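Local coordinates for ABC transporter, substrate-binding protein (Clostridium perfringens, PDB 4EDP), which probably captures a solute outside the cell and hands it to the membrane part of an ABC importer, as substrate-binding proteins of this family do, at residues K36-E46 against E64-R75; Y132-S140 against L299-E307. One frame throughout, in Å; residues are numbered along the deposited sequence.

Contact 1. Residues K36-E46 against E64-R75. With ACT (acetate ion), chain F.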
# COMPACT_ATOMS: atom_id res chain seq x y z
N LYS A 36 -27.11 10.70 7.71
CA LYS A 36 -25.85 10.46 8.49
C LYS A 36 -25.01 9.34 7.89
O LYS A 36 -25.51 8.23 7.67
CB LYS A 36 -26.23 10.15 9.94
CG LYS A 36 -25.09 9.81 10.88
CD LYS A 36 -25.67 9.64 12.29
CE LYS A 36 -24.66 9.10 13.29
NZ LYS A 36 -23.49 9.99 13.46
N LEU A 37 -23.74 9.63 7.62
CA LEU A 37 -22.85 8.62 7.07
C LEU A 37 -21.73 8.37 8.07
O LEU A 37 -20.99 9.30 8.41
CB LEU A 37 -22.28 9.11 5.73
CG LEU A 37 -21.53 8.10 4.87
CD1 LEU A 37 -22.50 7.01 4.39
CD2 LEU A 37 -20.87 8.79 3.68
N VAL A 38 -21.62 7.13 8.54
CA VAL A 38 -20.59 6.75 9.50
C VAL A 38 -19.40 6.14 8.76
O VAL A 38 -19.55 5.14 8.06
CB VAL A 38 -21.13 5.74 10.55
CG1 VAL A 38 -20.02 5.33 11.51
CG2 VAL A 38 -22.31 6.34 11.30
N VAL A 39 -18.23 6.76 8.91
CA VAL A 39 -17.04 6.31 8.21
C VAL A 39 -15.96 5.74 9.13
O VAL A 39 -15.50 6.41 10.05
CB VAL A 39 -16.41 7.50 7.45
CG1 VAL A 39 -15.12 7.07 6.75
CG2 VAL A 39 -17.41 8.11 6.46
N SER A 40 -15.57 4.49 8.89
CA SER A 40 -14.49 3.85 9.65
C SER A 40 -13.18 4.16 8.92
O SER A 40 -12.99 3.75 7.77
CB SER A 40 -14.71 2.35 9.73
OG SER A 40 -13.62 1.69 10.35
N THR A 41 -12.26 4.87 9.59
CA THR A 41 -11.00 5.26 8.96
C THR A 41 -9.93 5.56 10.01
O THR A 41 -10.20 5.56 11.21
CB THR A 41 -11.20 6.48 8.04
OG1 THR A 41 -10.05 6.66 7.19
CG2 THR A 41 -11.48 7.75 8.85
N TRP A 42 -8.70 5.81 9.55
CA TRP A 42 -7.58 6.10 10.45
C TRP A 42 -7.71 7.48 11.09
O TRP A 42 -7.36 7.66 12.26
CB TRP A 42 -6.25 6.05 9.69
CG TRP A 42 -6.00 4.73 9.01
CD1 TRP A 42 -5.44 3.62 9.57
CD2 TRP A 42 -6.29 4.40 7.65
NE1 TRP A 42 -5.39 2.61 8.64
CE2 TRP A 42 -5.89 3.07 7.45
CE3 TRP A 42 -6.85 5.10 6.58
CZ2 TRP A 42 -6.04 2.41 6.23
CZ3 TRP A 42 -6.99 4.45 5.36
CH2 TRP A 42 -6.59 3.12 5.20
N GLY A 43 -8.19 8.45 10.33
CA GLY A 43 -8.33 9.80 10.85
C GLY A 43 -6.98 10.46 11.12
O GLY A 43 -6.80 11.15 12.13
N LEU A 44 -6.02 10.21 10.23
CA LEU A 44 -4.70 10.82 10.34
C LEU A 44 -4.83 12.20 9.74
O LEU A 44 -5.50 12.37 8.73
CB LEU A 44 -3.67 10.01 9.56
CG LEU A 44 -3.42 8.57 10.03
CD1 LEU A 44 -2.53 7.82 9.04
CD2 LEU A 44 -2.83 8.57 11.44
N ASN A 45 -4.19 13.20 10.35
CA ASN A 45 -4.30 14.57 9.84
C ASN A 45 -5.80 14.87 9.74
O ASN A 45 -6.27 15.42 8.74
CB ASN A 45 -3.68 14.69 8.45
CG ASN A 45 -2.28 14.15 8.39
OD1 ASN A 45 -1.54 14.17 9.37
ND2 ASN A 45 -1.88 13.68 7.21
N GLU A 46 -6.52 14.49 10.80
CA GLU A 46 -7.98 14.61 10.88
C GLU A 46 -8.56 15.95 10.41
O GLU A 46 -9.53 15.97 9.66
CB GLU A 46 -8.44 14.26 12.30
CG GLU A 46 -9.94 14.03 12.44
CD GLU A 46 -10.33 13.44 13.80
OE1 GLU A 46 -11.49 13.00 13.95
OE2 GLU A 46 -9.47 13.40 14.70
N GLU A 64 -24.62 14.63 7.59
CA GLU A 64 -23.59 14.71 8.61
C GLU A 64 -22.66 13.49 8.49
O GLU A 64 -23.12 12.37 8.32
CB GLU A 64 -24.19 14.73 10.01
CG GLU A 64 -23.14 14.82 11.11
CD GLU A 64 -23.72 14.89 12.52
OE1 GLU A 64 -24.92 15.20 12.68
OE2 GLU A 64 -22.94 14.66 13.48
N ILE A 65 -21.35 13.72 8.57
CA ILE A 65 -20.39 12.63 8.54
C ILE A 65 -19.80 12.43 9.93
O ILE A 65 -19.47 13.39 10.64
CB ILE A 65 -19.30 12.83 7.46
CG1 ILE A 65 -19.94 12.68 6.08
CG2 ILE A 65 -18.18 11.80 7.61
CD1 ILE A 65 -19.01 12.81 4.92
N VAL A 66 -19.77 11.18 10.35
CA VAL A 66 -19.23 10.80 11.64
C VAL A 66 -18.10 9.81 11.42
O VAL A 66 -18.26 8.82 10.69
CB VAL A 66 -20.30 10.15 12.52
CG1 VAL A 66 -19.67 9.41 13.69
CG2 VAL A 66 -21.28 11.21 13.00
N LEU A 67 -16.94 10.08 12.01
CA LEU A 67 -15.81 9.18 11.85
C LEU A 67 -15.64 8.26 13.04
O LEU A 67 -15.84 8.65 14.18
CB LEU A 67 -14.52 9.97 11.63
CG LEU A 67 -14.46 11.01 10.52
CD1 LEU A 67 -13.03 11.52 10.37
CD2 LEU A 67 -14.95 10.44 9.21
N ASP A 68 -15.29 7.01 12.76
CA ASP A 68 -15.01 6.01 13.78
C ASP A 68 -13.56 5.70 13.48
O ASP A 68 -13.25 5.01 12.49
CB ASP A 68 -15.92 4.80 13.63
CG ASP A 68 -15.73 3.77 14.74
OD1 ASP A 68 -14.59 3.32 14.97
OD2 ASP A 68 -16.74 3.37 15.36
N ILE A 69 -12.66 6.24 14.29
CA ILE A 69 -11.23 6.11 14.00
C ILE A 69 -10.48 5.04 14.78
O ILE A 69 -10.91 4.61 15.84
CB ILE A 69 -10.52 7.48 14.15
CG1 ILE A 69 -10.38 7.87 15.61
CG2 ILE A 69 -11.26 8.56 13.38
CD1 ILE A 69 -9.71 9.22 15.79
N GLY A 70 -9.33 4.64 14.24
CA GLY A 70 -8.47 3.63 14.84
C GLY A 70 -7.59 3.04 13.75
O GLY A 70 -7.69 3.44 12.59
N ASN A 71 -6.72 2.10 14.11
CA ASN A 71 -5.84 1.49 13.10
C ASN A 71 -6.56 0.37 12.34
O ASN A 71 -7.66 -0.03 12.71
CB ASN A 71 -4.50 1.02 13.73
CG ASN A 71 -4.67 -0.07 14.77
OD1 ASN A 71 -5.44 -1.01 14.59
ND2 ASN A 71 -3.92 0.03 15.85
N ASN A 72 -5.96 -0.11 11.25
CA ASN A 72 -6.57 -1.17 10.45
C ASN A 72 -7.12 -2.33 11.26
O ASN A 72 -8.30 -2.68 11.17
CB ASN A 72 -5.54 -1.78 9.49
CG ASN A 72 -5.29 -0.94 8.26
OD1 ASN A 72 -6.19 -0.76 7.43
ND2 ASN A 72 -4.04 -0.51 8.08
N SER A 73 -6.25 -2.92 12.06
CA SER A 73 -6.58 -4.11 12.81
C SER A 73 -7.69 -3.94 13.84
O SER A 73 -8.60 -4.77 13.91
CB SER A 73 -5.32 -4.68 13.46
OG SER A 73 -5.64 -5.84 14.20
N GLU A 74 -7.63 -2.87 14.62
CA GLU A 74 -8.64 -2.67 15.63
C GLU A 74 -10.00 -2.35 15.02
O GLU A 74 -11.01 -2.83 15.51
CB GLU A 74 -8.21 -1.62 16.67
CG GLU A 74 -7.94 -0.23 16.16
CD GLU A 74 -7.20 0.62 17.20
OE1 GLU A 74 -6.74 1.74 16.87
OE2 GLU A 74 -7.05 0.16 18.35
N ARG A 75 -10.03 -1.55 13.97
CA ARG A 75 -11.29 -1.24 13.31
C ARG A 75 -11.88 -2.50 12.67
O ARG A 75 -13.07 -2.77 12.83
CB ARG A 75 -11.12 -0.12 12.28
CG ARG A 75 -10.77 1.20 12.93
CD ARG A 75 -10.71 2.38 11.99
NE ARG A 75 -9.62 2.31 11.02
CZ ARG A 75 -9.77 1.94 9.75
NH1 ARG A 75 -8.71 1.93 8.95
NH2 ARG A 75 -10.96 1.60 9.28
C ACT F . -7.37 8.67 6.62
O ACT F . -6.24 8.91 7.10
OXT ACT F . -8.30 8.51 7.46
CH3 ACT F . -7.59 8.59 5.14
O HOH W 1 -14.22 1.49 12.96
O HOH W 2 -3.22 0.92 10.61
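Arg75 reaches from the first turn of its helix over one face of the Trp42 indole in a cation-pi contact, with Arg75 CZ almost on the ring normal, 4.5 Å from the centroid of the five-membered ring. The guanidinium stands nearly upright on the indole, the two planes 78° apart, and NH1 is the atom that touches. A bend at chi3 (-66°) turns the group back over the strand end, where its own face lies on Thr41 CA. In its plane, Arg75 NH2 donates to Ser40 OG (2.9 Å) and NE to Gly70 O (2.7 Å), the latter from above the carbonyl plane; together these bonds fix its rotation. The Asn72 amide meets the indole at 84°, its ND2 at the ring edge.

Behind this cluster the backbones of 37-41 and 65-69 run roughly parallel, with a modest twist, held by alternating bonds such as Val39 N to Val66 O (2.7 Å). Val39 and Leu67 lie side by side, Val39 CB 3.7 Å from Leu67 CD2, while the Val39 side chain runs aslant that of Ile65, their CG2 methyls meeting. An acetate, probably from the crystallisation liquor, accepts hydrogen bonds at OXT from Thr41 OG1 (2.6 Å) and Gly43 N. Asn71 and Glu74 form a capping box that starts the helix carrying Arg75.

The strands are the two ends of a right-handed beta-alpha-beta crossover through helix 46-61, whose Phe54 packs on Ile65 and Leu67. Strand 89-93 flanks 37-41 on the other edge, Tyr91 O taking a further bond from Arg75 NH1 and Ala93 N binding Asn72 OD1.

Contact 2. Residues Y132-S140 against L299-E307. With ACT (acetate ion), chain H.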
# COMPACT_ATOMS: atom_id res chain seq x y z
N TYR A 132 -15.17 -6.03 -4.99
CA TYR A 132 -15.53 -5.36 -3.75
C TYR A 132 -15.03 -3.90 -3.80
O TYR A 132 -15.04 -3.28 -4.87
CB TYR A 132 -15.04 -6.17 -2.55
CG TYR A 132 -15.76 -7.51 -2.45
CD1 TYR A 132 -15.35 -8.59 -3.22
CD2 TYR A 132 -16.86 -7.67 -1.63
CE1 TYR A 132 -16.02 -9.80 -3.16
CE2 TYR A 132 -17.53 -8.87 -1.56
CZ TYR A 132 -17.10 -9.94 -2.33
OH TYR A 132 -17.76 -11.15 -2.26
N GLY A 133 -14.64 -3.34 -2.67
CA GLY A 133 -14.22 -1.96 -2.62
C GLY A 133 -13.05 -1.60 -3.50
O GLY A 133 -12.08 -2.33 -3.55
N PRO A 134 -13.13 -0.46 -4.18
CA PRO A 134 -12.03 -0.08 -5.06
C PRO A 134 -10.89 0.62 -4.35
O PRO A 134 -11.08 1.21 -3.26
CB PRO A 134 -12.69 0.93 -6.01
CG PRO A 134 -13.73 1.59 -5.18
CD PRO A 134 -14.23 0.53 -4.21
N ALA A 135 -9.70 0.55 -4.94
CA ALA A 135 -8.57 1.34 -4.42
C ALA A 135 -8.89 2.80 -4.66
O ALA A 135 -9.37 3.14 -5.72
CB ALA A 135 -7.28 1.02 -5.17
N TYR A 136 -8.59 3.67 -3.69
CA TYR A 136 -8.75 5.12 -3.86
C TYR A 136 -7.36 5.80 -3.87
O TYR A 136 -7.24 7.00 -4.18
CB TYR A 136 -9.64 5.76 -2.76
CG TYR A 136 -9.01 5.70 -1.40
CD1 TYR A 136 -9.13 4.56 -0.62
CD2 TYR A 136 -8.22 6.74 -0.93
CE1 TYR A 136 -8.50 4.47 0.61
CE2 TYR A 136 -7.60 6.66 0.31
CZ TYR A 136 -7.75 5.53 1.07
OH TYR A 136 -7.11 5.43 2.29
N THR A 137 -6.32 5.06 -3.47
CA THR A 137 -4.96 5.56 -3.49
C THR A 137 -4.03 4.36 -3.62
O THR A 137 -4.45 3.20 -3.42
CB THR A 137 -4.60 6.36 -2.20
OG1 THR A 137 -3.37 7.06 -2.38
CG2 THR A 137 -4.49 5.42 -0.97
N LEU A 138 -2.78 4.64 -3.94
CA LEU A 138 -1.76 3.61 -4.10
C LEU A 138 -0.43 4.12 -3.57
O LEU A 138 -0.25 5.32 -3.37
CB LEU A 138 -1.63 3.20 -5.58
CG LEU A 138 -1.14 4.26 -6.58
CD1 LEU A 138 0.39 4.46 -6.52
CD2 LEU A 138 -1.51 3.85 -8.01
N ASN A 139 0.48 3.18 -3.34
CA ASN A 139 1.84 3.44 -2.89
C ASN A 139 2.75 2.44 -3.63
O ASN A 139 2.26 1.41 -4.15
CB ASN A 139 2.02 3.17 -1.40
CG ASN A 139 1.07 3.98 -0.55
OD1 ASN A 139 1.00 5.20 -0.66
ND2 ASN A 139 0.37 3.30 0.35
N SER A 140 4.05 2.72 -3.65
CA SER A 140 5.01 1.79 -4.31
C SER A 140 6.29 1.71 -3.50
O SER A 140 6.47 2.43 -2.52
CB SER A 140 5.35 2.20 -5.74
OG SER A 140 6.08 3.42 -5.84
N LEU A 299 -2.99 15.68 1.27
CA LEU A 299 -2.71 14.51 2.11
C LEU A 299 -1.63 13.57 1.57
O LEU A 299 -1.42 12.50 2.12
CB LEU A 299 -4.01 13.71 2.29
CG LEU A 299 -5.19 14.42 2.96
CD1 LEU A 299 -6.46 13.56 2.87
CD2 LEU A 299 -4.83 14.75 4.41
N ASN A 300 -0.94 13.98 0.52
CA ASN A 300 0.10 13.15 -0.09
C ASN A 300 -0.39 11.76 -0.47
O ASN A 300 0.34 10.78 -0.31
CB ASN A 300 1.36 13.08 0.77
CG ASN A 300 2.01 14.44 0.94
OD1 ASN A 300 1.83 15.33 0.10
ND2 ASN A 300 2.76 14.61 2.02
N GLU A 301 -1.62 11.68 -0.97
CA GLU A 301 -2.18 10.41 -1.44
C GLU A 301 -1.95 10.30 -2.93
O GLU A 301 -2.41 11.15 -3.70
CB GLU A 301 -3.67 10.30 -1.13
CG GLU A 301 -3.98 10.16 0.35
CD GLU A 301 -5.47 10.06 0.66
OE1 GLU A 301 -6.31 10.15 -0.27
OE2 GLU A 301 -5.79 9.90 1.85
N SER A 302 -1.21 9.28 -3.34
CA SER A 302 -0.96 9.04 -4.75
C SER A 302 -2.31 8.71 -5.40
O SER A 302 -3.09 7.90 -4.88
CB SER A 302 0.01 7.89 -4.99
OG SER A 302 1.33 8.19 -4.50
N PRO A 303 -2.58 9.31 -6.55
CA PRO A 303 -3.88 9.10 -7.18
C PRO A 303 -4.03 7.81 -7.94
O PRO A 303 -3.05 7.25 -8.46
CB PRO A 303 -3.98 10.27 -8.15
CG PRO A 303 -2.54 10.55 -8.52
CD PRO A 303 -1.78 10.33 -7.26
N VAL A 304 -5.27 7.31 -7.98
CA VAL A 304 -5.59 6.15 -8.81
C VAL A 304 -6.34 6.64 -10.07
O VAL A 304 -6.49 5.88 -11.03
CB VAL A 304 -6.45 5.08 -8.09
CG1 VAL A 304 -5.68 4.47 -6.90
CG2 VAL A 304 -7.81 5.66 -7.64
N ASN A 305 -6.80 7.90 -10.06
CA ASN A 305 -7.51 8.45 -11.20
C ASN A 305 -6.48 8.94 -12.22
O ASN A 305 -5.72 9.86 -11.93
CB ASN A 305 -8.47 9.57 -10.74
CG ASN A 305 -9.31 10.13 -11.88
OD1 ASN A 305 -8.81 10.41 -12.98
ND2 ASN A 305 -10.60 10.39 -11.59
N LYS A 306 -6.46 8.32 -13.40
CA LYS A 306 -5.48 8.66 -14.44
C LYS A 306 -5.68 10.02 -15.10
O LYS A 306 -4.84 10.46 -15.89
CB LYS A 306 -5.43 7.55 -15.51
CG LYS A 306 -6.67 7.41 -16.34
CD LYS A 306 -6.59 6.16 -17.22
CE LYS A 306 -7.88 5.96 -17.98
NZ LYS A 306 -7.81 4.80 -18.92
N GLU A 307 -6.78 10.70 -14.79
CA GLU A 307 -7.05 12.00 -15.40
C GLU A 307 -6.57 13.20 -14.60
O GLU A 307 -6.71 14.34 -15.06
CB GLU A 307 -8.55 12.16 -15.61
CG GLU A 307 -9.20 11.02 -16.37
CD GLU A 307 -8.68 10.89 -17.79
OE1 GLU A 307 -8.03 11.84 -18.27
OE2 GLU A 307 -8.94 9.84 -18.43
C ACT H . -19.16 -12.28 0.60
O ACT H . -19.46 -11.46 -0.29
OXT ACT H . -20.05 -12.48 1.45
CH3 ACT H . -17.84 -13.00 0.64
O HOH W 3 -6.86 9.68 -3.17
O HOH W 4 -4.68 7.02 2.60
O HOH W 5 -0.96 7.16 -1.08
O HOH W 6 2.28 7.09 -2.12
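With chi1 at -168°, Thr137 holds OG1 anti to its backbone N, and the hydroxyl donates to Ser302 O at 2.7 Å, tilted 17° from the carbonyl plane. The same carbonyl receives a weak bond from Leu138 N (3.4 Å). Glu301, extended beyond CG, brings its carboxylate to the rim of the Tyr136 ring: Glu301 OE1 lies in the ring plane, 3.8 Å from Tyr136 CE2. Val304, pointing toward the strand, sets CG1 3.5 Å from Thr137 N and CG2 beside Ala135 O, while Ser302 CB packs against Leu138 CD1.

The contact packs the irregular segment after helix 289-299 against the start of strand 135-145, which turns a corner at Tyr136 and pairs with strand 262-269 in the mixed sheet. Ordered waters bridge the two segments. One donates to Thr137 OG1 and accepts from Ser302 N at 3.1 Å; another lies between Tyr136 OH and Glu301 OE2, its bond to the carboxylate weak. Ser302 OG also accepts from Thr319 N, and Gln292 bonds Tyr136 O and Val304 N, tying both segments to helix 289-299.

Direct polar contact thus rests mainly on Ser302 O, with water carrying much of the remainder. Ala135 O, buried beside Val304 CG2, has no partner in the model, which probably carries some energetic cost.

From the N terminus, contact 1 closes first: strand 37-41 leads into helix 46-61 and the chain returns as strand 65-69, with 17 residues, mostly helical, between segments 36-46 and 64-75. Contact 2 opens only later, at 132-140, and closes a far longer loop of 158 residues, bringing the segment after helix 289-299 back to strand 135-145. The two therefore follow in series, neither nested nor crossed. In space they adjoin, with centres about 18 Å apart: Trp42 CZ3 lies 3.2 Å from Tyr136 OH, and Asn45 packs on Leu299. Both reach the same mixed sheet, in which strands 89-93 and 262-269 connect the parallel pair 37-41/65-69 to strand 135-145.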